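Glucanase (Clostridium thermocellum, PDB 5GXX) probably hydrolyses beta-1,4-glucosidic bonds within cellulose, as expected of a family 9 endoglucanase of the cellulosome. Local coordinates at residues K13-Q21 with H382-G390; N41-Y49 with F94-R104. The protein carries 1 engineered substitution. All coordinates share one frame; numbering follows the deposited sequence.

How the interactions relate
From the N terminus, helix 7-20 comes first; much later 382-390 returns to its 13-21 part in interaction 1, closing a loop of 360 residues rich in helix. Interaction 2 is nested inside that loop: 94-104, the last turns of helix 85-101 and the residues after them, comes back against 41-49, in the loop after the first helix, with 44 residues between. The two meet at one seam, where Gln21 O lies 2.8 Å from Tyr49 N, a probable hydrogen bond, and the rings of Tyr18 and Trp48 touch. The first helix, the loop after it, helix 85-101 and a late loop before helix 412-429 are thereby tied together within the family 9 catalytic region.

Interaction 1 (K13-Q21 with H382-G390)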
ATOM      1  N   LYS A  13      36.124  17.457 -26.534  1.00 12.48           N
ATOM      2  CA  LYS A  13      35.173  16.969 -25.550  1.00 12.50           C
ATOM      3  C   LYS A  13      34.017  17.936 -25.343  1.00 11.64           C
ATOM      4  O   LYS A  13      32.865  17.507 -25.258  1.00 12.46           O
ATOM      5  CB  LYS A  13      35.892  16.597 -24.246  1.00 11.91           C
ATOM      6  CG  LYS A  13      36.732  15.351 -24.467  1.00 11.34           C
ATOM      7  CD  LYS A  13      37.625  15.003 -23.283  1.00 12.10           C
ATOM      8  CE  LYS A  13      38.310  13.664 -23.583  1.00 14.75           C
ATOM      9  NZ  LYS A  13      39.182  13.232 -22.458  1.00 15.22           N
ATOM     10  N   ALA A  14      34.336  19.225 -25.284  1.00 11.61           N
ATOM     11  CA  ALA A  14      33.335  20.264 -25.057  1.00 10.74           C
ATOM     12  C   ALA A  14      32.268  20.313 -26.150  1.00 11.18           C
ATOM     13  O   ALA A  14      31.110  20.607 -25.859  1.00 13.82           O
ATOM     14  CB  ALA A  14      33.994  21.638 -24.827  1.00 12.32           C
ATOM     15  N   ILE A  15      32.649  19.935 -27.370  1.00 11.13           N
ATOM     16  CA  ILE A  15      31.701  19.822 -28.476  1.00 11.97           C
ATOM     17  C   ILE A  15      30.835  18.573 -28.373  1.00 11.74           C
ATOM     18  O   ILE A  15      29.617  18.632 -28.605  1.00 13.22           O
ATOM     19  CB  ILE A  15      32.449  19.836 -29.826  1.00 10.95           C
ATOM     20  CG1 ILE A  15      33.168  21.176 -29.998  1.00 11.78           C
ATOM     21  CG2 ILE A  15      31.475  19.609 -31.002  1.00 12.61           C
ATOM     22  CD1 ILE A  15      34.257  21.118 -31.079  1.00 12.21           C
ATOM     23  N   TYR A  16      31.494  17.461 -28.048  1.00 11.43           N
ATOM     24  CA  TYR A  16      30.845  16.154 -27.886  1.00 10.80           C
ATOM     25  C   TYR A  16      29.733  16.240 -26.857  1.00 10.97           C
ATOM     26  O   TYR A  16      28.717  15.559 -26.999  1.00 12.13           O
ATOM     27  CB  TYR A  16      31.897  15.102 -27.491  1.00 12.02           C
ATOM     28  CG  TYR A  16      31.376  13.734 -27.110  1.00 11.66           C
ATOM     29  CD1 TYR A  16      31.040  13.424 -25.781  1.00 11.33           C
ATOM     30  CD2 TYR A  16      31.238  12.731 -28.070  1.00 10.09           C
ATOM     31  CE1 TYR A  16      30.608  12.165 -25.421  1.00 12.11           C
ATOM     32  CE2 TYR A  16      30.830  11.432 -27.717  1.00 11.32           C
ATOM     33  CZ  TYR A  16      30.514  11.176 -26.395  1.00 12.45           C
ATOM     34  OH  TYR A  16      30.090   9.934 -26.012  1.00 14.54           O
ATOM     35  N   PHE A  17      29.919  17.068 -25.825  1.00 11.47           N
ATOM     36  CA  PHE A  17      28.828  17.320 -24.881  1.00 11.34           C
ATOM     37  C   PHE A  17      27.485  17.560 -25.576  1.00 10.97           C
ATOM     38  O   PHE A  17      26.476  16.976 -25.162  1.00 10.50           O
ATOM     39  CB  PHE A  17      29.196  18.469 -23.926  1.00  9.74           C
ATOM     40  CG  PHE A  17      28.031  18.960 -23.102  1.00 11.59           C
ATOM     41  CD1 PHE A  17      27.557  18.246 -22.008  1.00 11.45           C
ATOM     42  CD2 PHE A  17      27.410  20.150 -23.434  1.00 10.47           C
ATOM     43  CE1 PHE A  17      26.482  18.703 -21.240  1.00 12.31           C
ATOM     44  CE2 PHE A  17      26.350  20.658 -22.649  1.00 15.20           C
ATOM     45  CZ  PHE A  17      25.866  19.923 -21.564  1.00  9.28           C
ATOM     46  N   TYR A  18      27.469  18.403 -26.612  1.00 10.98           N
ATOM     47  CA  TYR A  18      26.195  18.700 -27.273  1.00 11.28           C
ATOM     48  C   TYR A  18      25.545  17.463 -27.889  1.00 12.36           C
ATOM     49  O   TYR A  18      24.313  17.368 -27.934  1.00 12.63           O
ATOM     50  CB  TYR A  18      26.344  19.830 -28.286  1.00 11.83           C
ATOM     51  CG  TYR A  18      26.609  21.138 -27.583  1.00 11.44           C
ATOM     52  CD1 TYR A  18      25.558  21.883 -27.050  1.00  9.17           C
ATOM     53  CD2 TYR A  18      27.914  21.598 -27.390  1.00 10.54           C
ATOM     54  CE1 TYR A  18      25.797  23.053 -26.348  1.00  9.54           C
ATOM     55  CE2 TYR A  18      28.164  22.779 -26.704  1.00 10.84           C
ATOM     56  CZ  TYR A  18      27.100  23.495 -26.186  1.00 12.47           C
ATOM     57  OH  TYR A  18      27.312  24.687 -25.532  1.00 11.28           O
ATOM     58  N   GLU A  19      26.333  16.485 -28.336  1.00 10.67           N
ATOM     59  CA  GLU A  19      25.734  15.237 -28.832  1.00 11.21           C
ATOM     60  C   GLU A  19      25.056  14.430 -27.723  1.00 11.81           C
ATOM     61  O   GLU A  19      24.089  13.697 -27.954  1.00 13.13           O
ATOM     62  CB  GLU A  19      26.787  14.387 -29.542  1.00 11.71           C
ATOM     63  CG  GLU A  19      27.194  15.058 -30.843  1.00 15.11           C
ATOM     64  CD  GLU A  19      28.354  14.387 -31.572  1.00 13.14           C
ATOM     65  OE1 GLU A  19      28.463  13.155 -31.580  1.00 13.78           O
ATOM     66  OE2 GLU A  19      29.155  15.143 -32.146  1.00 16.32           O
ATOM     67  N   CYS A  20      25.563  14.548 -26.500  1.00 11.52           N
ATOM     68  CA  CYS A  20      24.904  13.939 -25.343  1.00 11.55           C
ATOM     69  C   CYS A  20      23.539  14.583 -25.051  1.00 10.99           C
ATOM     70  O   CYS A  20      22.688  13.971 -24.399  1.00 11.21           O
ATOM     71  CB  CYS A  20      25.793  14.099 -24.116  1.00 11.94           C
ATOM     72  SG  CYS A  20      27.357  13.233 -24.239  1.00 12.30           S
ATOM     73  N   GLN A  21      23.346  15.809 -25.536  1.00 11.81           N
ATOM     74  CA  GLN A  21      22.140  16.588 -25.250  1.00 11.69           C
ATOM     75  C   GLN A  21      21.074  16.455 -26.327  1.00 13.53           C
ATOM     76  O   GLN A  21      19.988  17.032 -26.201  1.00 13.24           O
ATOM     77  CB  GLN A  21      22.486  18.071 -25.107  1.00 12.05           C
ATOM     78  CG  GLN A  21      23.471  18.386 -23.987  1.00 11.87           C
ATOM     79  CD  GLN A  21      22.923  18.035 -22.624  1.00 10.48           C
ATOM     80  OE1 GLN A  21      23.193  16.963 -22.105  1.00 13.80           O
ATOM     81  NE2 GLN A  21      22.088  18.913 -22.073  1.00 13.39           N
ATOM     82  N   HIS A 382      27.584   6.402 -17.335  1.00 12.42           N
ATOM     83  CA  HIS A 382      28.123   7.005 -18.559  1.00 12.89           C
ATOM     84  C   HIS A 382      29.007   8.200 -18.289  1.00 13.32           C
ATOM     85  O   HIS A 382      28.863   8.850 -17.259  1.00 13.57           O
ATOM     86  CB  HIS A 382      27.001   7.416 -19.509  1.00 12.06           C
ATOM     87  CG  HIS A 382      25.960   6.352 -19.647  1.00 10.71           C
ATOM     88  ND1 HIS A 382      26.255   5.109 -20.168  1.00 12.00           N
ATOM     89  CD2 HIS A 382      24.662   6.313 -19.262  1.00 13.36           C
ATOM     90  CE1 HIS A 382      25.173   4.350 -20.098  1.00 11.64           C
ATOM     91  NE2 HIS A 382      24.183   5.066 -19.585  1.00 13.75           N
ATOM     92  N   VAL A 383      29.905   8.479 -19.234  1.00 14.36           N
ATOM     93  CA  VAL A 383      30.820   9.615 -19.101  1.00 13.30           C
ATOM     94  C   VAL A 383      30.282  10.785 -19.906  1.00 11.60           C
ATOM     95  O   VAL A 383      30.191  10.706 -21.127  1.00 13.86           O
ATOM     96  CB  VAL A 383      32.230   9.296 -19.622  1.00 14.41           C
ATOM     97  CG1 VAL A 383      33.186  10.464 -19.372  1.00 14.98           C
ATOM     98  CG2 VAL A 383      32.747   8.057 -18.922  1.00 16.44           C
ATOM     99  N   LEU A 384      29.917  11.862 -19.218  1.00 12.32           N
ATOM    100  CA  LEU A 384      29.401  13.061 -19.891  1.00 11.13           C
ATOM    101  C   LEU A 384      30.573  13.942 -20.362  1.00 10.82           C
ATOM    102  O   LEU A 384      30.789  15.082 -19.908  1.00 12.11           O
ATOM    103  CB  LEU A 384      28.459  13.835 -18.949  1.00 11.27           C
ATOM    104  CG  LEU A 384      27.681  15.003 -19.559  1.00  9.74           C
ATOM    105  CD1 LEU A 384      26.562  14.559 -20.507  1.00 11.81           C
ATOM    106  CD2 LEU A 384      27.069  15.817 -18.414  1.00 11.97           C
ATOM    107  N   TYR A 385      31.321  13.420 -21.326  1.00 11.06           N
ATOM    108  CA  TYR A 385      32.536  14.108 -21.743  1.00 10.77           C
ATOM    109  C   TYR A 385      32.275  15.546 -22.119  1.00 10.85           C
ATOM    110  O   TYR A 385      31.345  15.882 -22.890  1.00 10.69           O
ATOM    111  CB  TYR A 385      33.217  13.454 -22.953  1.00  9.94           C
ATOM    112  CG  TYR A 385      33.922  12.151 -22.672  1.00 12.46           C
ATOM    113  CD1 TYR A 385      35.168  12.128 -22.037  1.00 12.57           C
ATOM    114  CD2 TYR A 385      33.356  10.946 -23.078  1.00 14.76           C
ATOM    115  CE1 TYR A 385      35.822  10.926 -21.800  1.00 14.67           C
ATOM    116  CE2 TYR A 385      34.014   9.741 -22.846  1.00 13.24           C
ATOM    117  CZ  TYR A 385      35.239   9.735 -22.205  1.00 13.71           C
ATOM    118  OH  TYR A 385      35.864   8.528 -21.986  1.00 20.74           O
ATOM    119  N   GLY A 386      33.172  16.388 -21.609  1.00 11.50           N
ATOM    120  CA  GLY A 386      33.172  17.778 -22.029  1.00 11.23           C
ATOM    121  C   GLY A 386      32.301  18.748 -21.258  1.00 11.63           C
ATOM    122  O   GLY A 386      32.380  19.953 -21.487  1.00 11.75           O
ATOM    123  N   ALA A 387      31.436  18.241 -20.385  1.00 11.29           N
ATOM    124  CA  ALA A 387      30.533  19.118 -19.650  1.00 10.25           C
ATOM    125  C   ALA A 387      31.276  19.975 -18.637  1.00 10.79           C
ATOM    126  O   ALA A 387      31.912  19.434 -17.733  1.00 11.97           O
ATOM    127  CB  ALA A 387      29.453  18.291 -18.945  1.00 10.82           C
ATOM    128  N   LEU A 388      31.160  21.296 -18.800  1.00  9.15           N
ATOM    129  CA  LEU A 388      31.659  22.248 -17.793  1.00 10.25           C
ATOM    130  C   LEU A 388      30.651  22.308 -16.652  1.00 10.47           C
ATOM    131  O   LEU A 388      29.508  22.704 -16.881  1.00 11.28           O
ATOM    132  CB  LEU A 388      31.870  23.635 -18.396  1.00 11.25           C
ATOM    133  CG  LEU A 388      32.420  24.721 -17.456  1.00  9.86           C
ATOM    134  CD1 LEU A 388      33.871  24.428 -17.052  1.00 10.97           C
ATOM    135  CD2 LEU A 388      32.367  26.036 -18.190  1.00 11.94           C
ATOM    136  N   VAL A 389      31.057  21.923 -15.444  1.00  9.69           N
ATOM    137  CA  VAL A 389      30.127  22.017 -14.307  1.00 10.69           C
ATOM    138  C   VAL A 389      29.939  23.459 -13.796  1.00  8.41           C
ATOM    139  O   VAL A 389      30.690  24.366 -14.140  1.00  9.26           O
ATOM    140  CB  VAL A 389      30.455  21.005 -13.174  1.00 11.02           C
ATOM    141  CG1 VAL A 389      30.490  19.573 -13.695  1.00 10.69           C
ATOM    142  CG2 VAL A 389      31.780  21.336 -12.496  1.00 11.68           C
ATOM    143  N   GLY A 390      28.945  23.644 -12.935  1.00 10.88           N
ATOM    144  CA  GLY A 390      28.734  24.941 -12.300  1.00  8.99           C
ATOM    145  C   GLY A 390      30.005  25.479 -11.656  1.00  9.64           C
ATOM    146  O   GLY A 390      30.404  26.618 -11.897  1.00 11.79           O
TER
HETATM  147  O   HOH W   1      30.303   9.266 -23.396  1.00 13.84           O
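Tyr385 lies between Lys13 and Tyr16, two side chains on one flank of helix 7-20. Its ring points an edge at the Tyr16 face in an offset edge-to-face pair, centroids 5.8 Å apart and planes at 75°. Tyr385 CB adds a second touch, 3.6 Å from Tyr16 CD1. A water joins Tyr16 OH to Val383 O, 2.7 Å from each. The CD1 side of the Tyr385 ring meets the aliphatic part of Lys13 obliquely: the lysine chain, extended beyond CG, brings CE within 3.8 Å of Tyr385 CD1, while NZ passes on to a salt bridge with Glu9 and a hydrogen bond to the carbonyl of Gly352. Val383 CG1 sits over the centre of one Tyr385 face, so the ring is packed from within its own loop as well. Helix 7-20 and helix 412-429 are probably both part of the (alpha/alpha)6 barrel expected of family 9, and 382-390 runs beside both: the Asn415 side chain binds Gly386 O and Leu388 N. A type II turn from Leu384 to Ala387 brings Gly386 against the first helix. With its positive phi of 89° and no side chain, Gly386 directs its CA-H at Lys13 O (Gly386 CA to Lys13 O 3.3 Å), a carbonyl that also accepts the helical N-H of Phe17. The Phe17 side chain packs on the residues at the two ends of this turn. With CG anti to the backbone N (chi1 169°), its ring leans on the loop, CD1 being 3.6 Å from Ala387 CB, and Leu384 CG reaches its edge. Gln21 CG lies over one Phe17 face, its amide held by His363 and Ala51. Further along the helix, Leu384 CD1 meets Cys20 CB at 3.7 Å.

Interaction 2 (N41-Y49 with F94-R104); sequences NDEVLGGWY and FALDYLVACDR
Trp48 lays the face of its six-membered ring on Ala95 CB, which stands 3.5 Å from the ring centroid and 14° off the normal, a CH-pi contact. Nearly one turn further along helix 85-101, Tyr98 supports the two glycines before Trp48: its CB is 3.5 Å from Gly47 CA. Leu45 O lies in the ring plane at its edge, 3.4 Å from Tyr98 CD2. The Val44 and Tyr98 side chains cross at about a right angle, Val44 CG1 3.5 Å from Tyr98 CD2; CG1, anti to the backbone N (chi1 -176°), also reaches Ala101 CB and Cys102 SG. Phe94 turns an edge to Gly47 O, with CE2 3.3 Å away. A water over the centre of one Phe94 face joins Gly47 N to Phe94 O. At the outer end Arg104 NH2 makes a weak, long salt bridge to Glu43 OE2, 3.4 Å, which a water shared with Arg104 NE reinforces. Arg104 NH1 is gripped by two carbonyls near the last turn, Ala101 O (3.0 Å) and Asp103 O (2.9 Å). Further out, Tyr98 is fixed by its hydroxyl to Asn58, while Met61 and Leu68 of helix 58-75 pack on Trp48; Lys56 binds the carbonyls of Val44 and Gly46. The guanidinium therefore probably offsets the negative potential of the Ala101 and Asp103 carbonyls, with Glu43 a secondary partner, and apolar and aromatic packing joins loop to helix further in.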
ATOM      1  N   ASN A  41       7.660  11.908 -29.487  1.00 17.51           N
ATOM      2  CA  ASN A  41       6.314  12.482 -29.548  1.00 18.86           C
ATOM      3  C   ASN A  41       6.280  14.004 -29.373  1.00 18.82           C
ATOM      4  O   ASN A  41       5.214  14.624 -29.377  1.00 20.44           O
ATOM      5  CB  ASN A  41       5.395  11.787 -28.535  1.00 18.65           C
ATOM      6  CG  ASN A  41       5.133  10.328 -28.883  1.00 22.52           C
ATOM      7  OD1 ASN A  41       5.183   9.931 -30.049  1.00 26.28           O
ATOM      8  ND2 ASN A  41       4.826   9.529 -27.869  1.00 23.91           N
ATOM      9  N   ASP A  42       7.448  14.627 -29.240  1.00 17.41           N
ATOM     10  CA  ASP A  42       7.488  16.068 -29.067  1.00 17.37           C
ATOM     11  C   ASP A  42       6.894  16.813 -30.262  1.00 17.61           C
ATOM     12  O   ASP A  42       6.981  16.365 -31.411  1.00 19.28           O
ATOM     13  CB  ASP A  42       8.925  16.542 -28.837  1.00 15.88           C
ATOM     14  CG  ASP A  42       9.411  16.261 -27.432  1.00 17.12           C
ATOM     15  OD1 ASP A  42       8.639  15.759 -26.586  1.00 18.15           O
ATOM     16  OD2 ASP A  42      10.604  16.555 -27.185  1.00 16.68           O
ATOM     17  N   GLU A  43       6.292  17.965 -29.983  1.00 17.04           N
ATOM     18  CA  GLU A  43       5.672  18.781 -31.027  1.00 18.65           C
ATOM     19  C   GLU A  43       6.669  19.270 -32.079  1.00 17.62           C
ATOM     20  O   GLU A  43       6.350  19.354 -33.264  1.00 18.33           O
ATOM     21  CB  GLU A  43       4.945  19.966 -30.392  1.00 17.69           C
ATOM     22  CG  GLU A  43       4.279  20.930 -31.387  1.00 19.88           C
ATOM     23  CD  GLU A  43       3.070  20.318 -32.086  1.00 25.85           C
ATOM     24  OE1 GLU A  43       2.546  19.295 -31.597  1.00 24.99           O
ATOM     25  OE2 GLU A  43       2.645  20.852 -33.134  1.00 28.27           O
ATOM     26  N   VAL A  44       7.873  19.609 -31.620  1.00 18.01           N
ATOM     27  CA  VAL A  44       8.987  19.913 -32.511  1.00 17.44           C
ATOM     28  C   VAL A  44      10.126  18.967 -32.154  1.00 18.23           C
ATOM     29  O   VAL A  44      10.530  18.865 -30.989  1.00 18.27           O
ATOM     30  CB  VAL A  44       9.477  21.362 -32.357  1.00 18.66           C
ATOM     31  CG1 VAL A  44      10.570  21.665 -33.370  1.00 16.08           C
ATOM     32  CG2 VAL A  44       8.314  22.333 -32.519  1.00 18.21           C
ATOM     33  N   LEU A  45      10.637  18.282 -33.170  1.00 17.99           N
ATOM     34  CA  LEU A  45      11.658  17.261 -32.974  1.00 17.34           C
ATOM     35  C   LEU A  45      13.060  17.849 -32.998  1.00 16.90           C
ATOM     36  O   LEU A  45      13.275  18.948 -33.490  1.00 17.44           O
ATOM     37  CB  LEU A  45      11.520  16.188 -34.052  1.00 17.33           C
ATOM     38  CG  LEU A  45      10.192  15.432 -34.052  1.00 18.32           C
ATOM     39  CD1 LEU A  45      10.135  14.535 -35.279  1.00 21.15           C
ATOM     40  CD2 LEU A  45      10.086  14.617 -32.778  1.00 19.04           C
ATOM     41  N   GLY A  46      14.009  17.073 -32.480  1.00 16.22           N
ATOM     42  CA  GLY A  46      15.419  17.469 -32.427  1.00 15.90           C
ATOM     43  C   GLY A  46      15.728  18.546 -31.409  1.00 15.44           C
ATOM     44  O   GLY A  46      14.989  18.725 -30.439  1.00 15.84           O
ATOM     45  N   GLY A  47      16.806  19.285 -31.663  1.00 14.17           N
ATOM     46  CA  GLY A  47      17.265  20.303 -30.721  1.00 15.00           C
ATOM     47  C   GLY A  47      17.909  19.661 -29.503  1.00 13.47           C
ATOM     48  O   GLY A  47      18.140  18.448 -29.475  1.00 15.26           O
ATOM     49  N   TRP A  48      18.213  20.479 -28.499  1.00 11.95           N
ATOM     50  CA  TRP A  48      18.931  19.994 -27.321  1.00 12.14           C
ATOM     51  C   TRP A  48      18.075  20.016 -26.071  1.00 11.82           C
ATOM     52  O   TRP A  48      17.371  21.007 -25.852  1.00 12.11           O
ATOM     53  CB  TRP A  48      20.147  20.860 -26.992  1.00 10.77           C
ATOM     54  CG  TRP A  48      21.235  20.876 -28.032  1.00 12.78           C
ATOM     55  CD1 TRP A  48      21.745  19.799 -28.732  1.00 10.93           C
ATOM     56  CD2 TRP A  48      21.953  22.027 -28.489  1.00 12.08           C
ATOM     57  NE1 TRP A  48      22.750  20.222 -29.584  1.00 12.75           N
ATOM     58  CE2 TRP A  48      22.878  21.585 -29.467  1.00 10.46           C
ATOM     59  CE3 TRP A  48      21.908  23.395 -28.171  1.00 12.18           C
ATOM     60  CZ2 TRP A  48      23.755  22.457 -30.107  1.00 14.32           C
ATOM     61  CZ3 TRP A  48      22.771  24.260 -28.822  1.00 11.00           C
ATOM     62  CH2 TRP A  48      23.686  23.787 -29.781  1.00 12.34           C
ATOM     63  N   TYR A  49      18.214  18.983 -25.235  1.00 11.73           N
ATOM     64  CA  TYR A  49      17.765  19.097 -23.842  1.00 11.32           C
ATOM     65  C   TYR A  49      18.632  20.150 -23.175  1.00 11.26           C
ATOM     66  O   TYR A  49      19.834  20.281 -23.477  1.00 12.52           O
ATOM     67  CB  TYR A  49      17.864  17.762 -23.100  1.00 13.50           C
ATOM     68  CG  TYR A  49      17.105  16.684 -23.820  1.00 14.51           C
ATOM     69  CD1 TYR A  49      15.759  16.865 -24.125  1.00 12.59           C
ATOM     70  CD2 TYR A  49      17.727  15.500 -24.209  1.00 13.69           C
ATOM     71  CE1 TYR A  49      15.044  15.897 -24.798  1.00 12.11           C
ATOM     72  CE2 TYR A  49      17.019  14.509 -24.869  1.00 12.90           C
ATOM     73  CZ  TYR A  49      15.678  14.716 -25.156  1.00 15.63           C
ATOM     74  OH  TYR A  49      15.006  13.749 -25.869  1.00 15.97           O
ATOM     75  N   PHE A  94      22.362  21.078 -36.097  1.00 16.88           N
ATOM     76  CA  PHE A  94      21.319  20.294 -35.451  1.00 16.20           C
ATOM     77  C   PHE A  94      20.399  21.203 -34.633  1.00 16.62           C
ATOM     78  O   PHE A  94      19.175  21.060 -34.666  1.00 16.96           O
ATOM     79  CB  PHE A  94      21.966  19.193 -34.594  1.00 15.83           C
ATOM     80  CG  PHE A  94      20.987  18.207 -34.043  1.00 17.38           C
ATOM     81  CD1 PHE A  94      20.651  17.082 -34.786  1.00 18.61           C
ATOM     82  CD2 PHE A  94      20.419  18.387 -32.791  1.00 19.17           C
ATOM     83  CE1 PHE A  94      19.731  16.157 -34.316  1.00 21.65           C
ATOM     84  CE2 PHE A  94      19.500  17.458 -32.316  1.00 18.65           C
ATOM     85  CZ  PHE A  94      19.159  16.347 -33.070  1.00 18.68           C
ATOM     86  N   ALA A  95      20.981  22.139 -33.889  1.00 15.68           N
ATOM     87  CA  ALA A  95      20.193  23.067 -33.095  1.00 15.37           C
ATOM     88  C   ALA A  95      19.457  24.072 -33.982  1.00 15.49           C
ATOM     89  O   ALA A  95      18.282  24.346 -33.761  1.00 15.73           O
ATOM     90  CB  ALA A  95      21.076  23.793 -32.075  1.00 14.17           C
ATOM     91  N   LEU A  96      20.150  24.626 -34.974  1.00 15.80           N
ATOM     92  CA  LEU A  96      19.534  25.570 -35.897  1.00 14.65           C
ATOM     93  C   LEU A  96      18.349  24.935 -36.627  1.00 16.07           C
ATOM     94  O   LEU A  96      17.335  25.611 -36.817  1.00 16.77           O
ATOM     95  CB  LEU A  96      20.541  26.140 -36.903  1.00 15.04           C
ATOM     96  CG  LEU A  96      21.635  26.974 -36.218  1.00 14.36           C
ATOM     97  CD1 LEU A  96      22.626  27.501 -37.242  1.00 16.03           C
ATOM     98  CD2 LEU A  96      21.110  28.107 -35.350  1.00 16.49           C
ATOM     99  N   ASP A  97      18.447  23.661 -37.010  1.00 15.45           N
ATOM    100  CA  ASP A  97      17.332  22.994 -37.687  1.00 16.19           C
ATOM    101  C   ASP A  97      16.083  23.004 -36.811  1.00 17.07           C
ATOM    102  O   ASP A  97      14.973  23.214 -37.296  1.00 17.99           O
ATOM    103  CB  ASP A  97      17.698  21.569 -38.106  1.00 15.30           C
ATOM    104  CG  ASP A  97      18.643  21.546 -39.291  1.00 18.51           C
ATOM    105  OD1 ASP A  97      18.829  22.596 -39.937  1.00 20.46           O
ATOM    106  OD2 ASP A  97      19.214  20.478 -39.585  1.00 20.84           O
ATOM    107  N   TYR A  98      16.268  22.755 -35.517  1.00 16.70           N
ATOM    108  CA  TYR A  98      15.197  22.839 -34.533  1.00 15.48           C
ATOM    109  C   TYR A  98      14.598  24.241 -34.456  1.00 15.70           C
ATOM    110  O   TYR A  98      13.373  24.350 -34.461  1.00 15.99           O
ATOM    111  CB  TYR A  98      15.643  22.303 -33.157  1.00 14.76           C
ATOM    112  CG  TYR A  98      14.703  22.654 -32.020  1.00 15.63           C
ATOM    113  CD1 TYR A  98      14.866  23.834 -31.300  1.00 12.92           C
ATOM    114  CD2 TYR A  98      13.647  21.819 -31.661  1.00 16.32           C
ATOM    115  CE1 TYR A  98      14.024  24.165 -30.252  1.00 14.86           C
ATOM    116  CE2 TYR A  98      12.793  22.143 -30.620  1.00 17.33           C
ATOM    117  CZ  TYR A  98      12.980  23.319 -29.928  1.00 15.06           C
ATOM    118  OH  TYR A  98      12.147  23.674 -28.889  1.00 17.90           O
ATOM    119  N   LEU A  99      15.415  25.291 -34.421  1.00 16.25           N
ATOM    120  CA  LEU A  99      14.867  26.641 -34.324  1.00 15.30           C
ATOM    121  C   LEU A  99      13.995  26.962 -35.540  1.00 16.44           C
ATOM    122  O   LEU A  99      12.924  27.560 -35.386  1.00 17.57           O
ATOM    123  CB  LEU A  99      15.963  27.694 -34.185  1.00 13.91           C
ATOM    124  CG  LEU A  99      16.878  27.541 -32.965  1.00 16.07           C
ATOM    125  CD1 LEU A  99      17.861  28.705 -32.879  1.00 16.78           C
ATOM    126  CD2 LEU A  99      16.040  27.432 -31.691  1.00 16.34           C
ATOM    127  N   VAL A 100      14.437  26.540 -36.720  1.00 16.36           N
ATOM    128  CA  VAL A 100      13.616  26.644 -37.936  1.00 16.59           C
ATOM    129  C   VAL A 100      12.309  25.860 -37.808  1.00 18.10           C
ATOM    130  O   VAL A 100      11.238  26.377 -38.168  1.00 19.16           O
ATOM    131  CB  VAL A 100      14.410  26.239 -39.204  1.00 16.43           C
ATOM    132  CG1 VAL A 100      13.515  26.116 -40.470  1.00 15.87           C
ATOM    133  CG2 VAL A 100      15.478  27.274 -39.495  1.00 17.81           C
ATOM    134  N   ALA A 101      12.392  24.642 -37.275  1.00 18.32           N
ATOM    135  CA  ALA A 101      11.209  23.793 -37.144  1.00 17.70           C
ATOM    136  C   ALA A 101      10.175  24.328 -36.159  1.00 18.58           C
ATOM    137  O   ALA A 101       9.015  23.908 -36.186  1.00 19.28           O
ATOM    138  CB  ALA A 101      11.596  22.346 -36.827  1.00 16.98           C
ATOM    139  N   CYS A 102      10.582  25.267 -35.306  1.00 16.23           N
ATOM    140  CA  CYS A 102       9.684  25.892 -34.329  1.00 17.39           C
ATOM    141  C   CYS A 102       8.771  26.975 -34.918  1.00 16.92           C
ATOM    142  O   CYS A 102       7.877  27.455 -34.223  1.00 18.89           O
ATOM    143  CB  CYS A 102      10.486  26.560 -33.217  1.00 16.12           C
ATOM    144  SG  CYS A 102      11.188  25.380 -32.041  1.00 17.66           S
ATOM    145  N   ASP A 103       8.995  27.360 -36.171  1.00 19.86           N
ATOM    146  CA  ASP A 103       8.210  28.418 -36.798  1.00 20.13           C
ATOM    147  C   ASP A 103       6.716  28.095 -36.820  1.00 22.28           C
ATOM    148  O   ASP A 103       6.330  27.004 -37.241  1.00 22.25           O
ATOM    149  CB  ASP A 103       8.679  28.637 -38.240  1.00 20.90           C
ATOM    150  CG  ASP A 103       7.918  29.739 -38.953  1.00 23.31           C
ATOM    151  OD1 ASP A 103       7.625  30.794 -38.350  1.00 24.75           O
ATOM    152  OD2 ASP A 103       7.629  29.534 -40.151  1.00 23.67           O
ATOM    153  N   ARG A 104       5.889  29.044 -36.381  1.00 22.82           N
ATOM    154  CA  ARG A 104       4.435  28.935 -36.528  1.00 25.94           C
ATOM    155  C   ARG A 104       3.892  30.235 -37.135  1.00 27.89           C
ATOM    156  O   ARG A 104       2.728  30.588 -36.936  1.00 30.64           O
ATOM    157  CB  ARG A 104       3.757  28.598 -35.189  1.00 24.41           C
ATOM    158  CG  ARG A 104       4.119  27.243 -34.554  1.00 26.09           C
ATOM    159  CD  ARG A 104       3.673  26.075 -35.415  1.00 25.34           C
ATOM    160  NE  ARG A 104       3.938  24.739 -34.881  1.00 27.12           N
ATOM    161  CZ  ARG A 104       5.028  24.005 -35.114  1.00 27.22           C
ATOM    162  NH1 ARG A 104       6.046  24.457 -35.852  1.00 24.95           N
ATOM    163  NH2 ARG A 104       5.090  22.793 -34.579  1.00 30.23           N
TER
HETATM  164  O   HOH W   2       1.963  23.819 -33.289  1.00 37.58           O
HETATM  165  O   HOH W   3      17.352  19.214 -34.902  1.00 20.99           O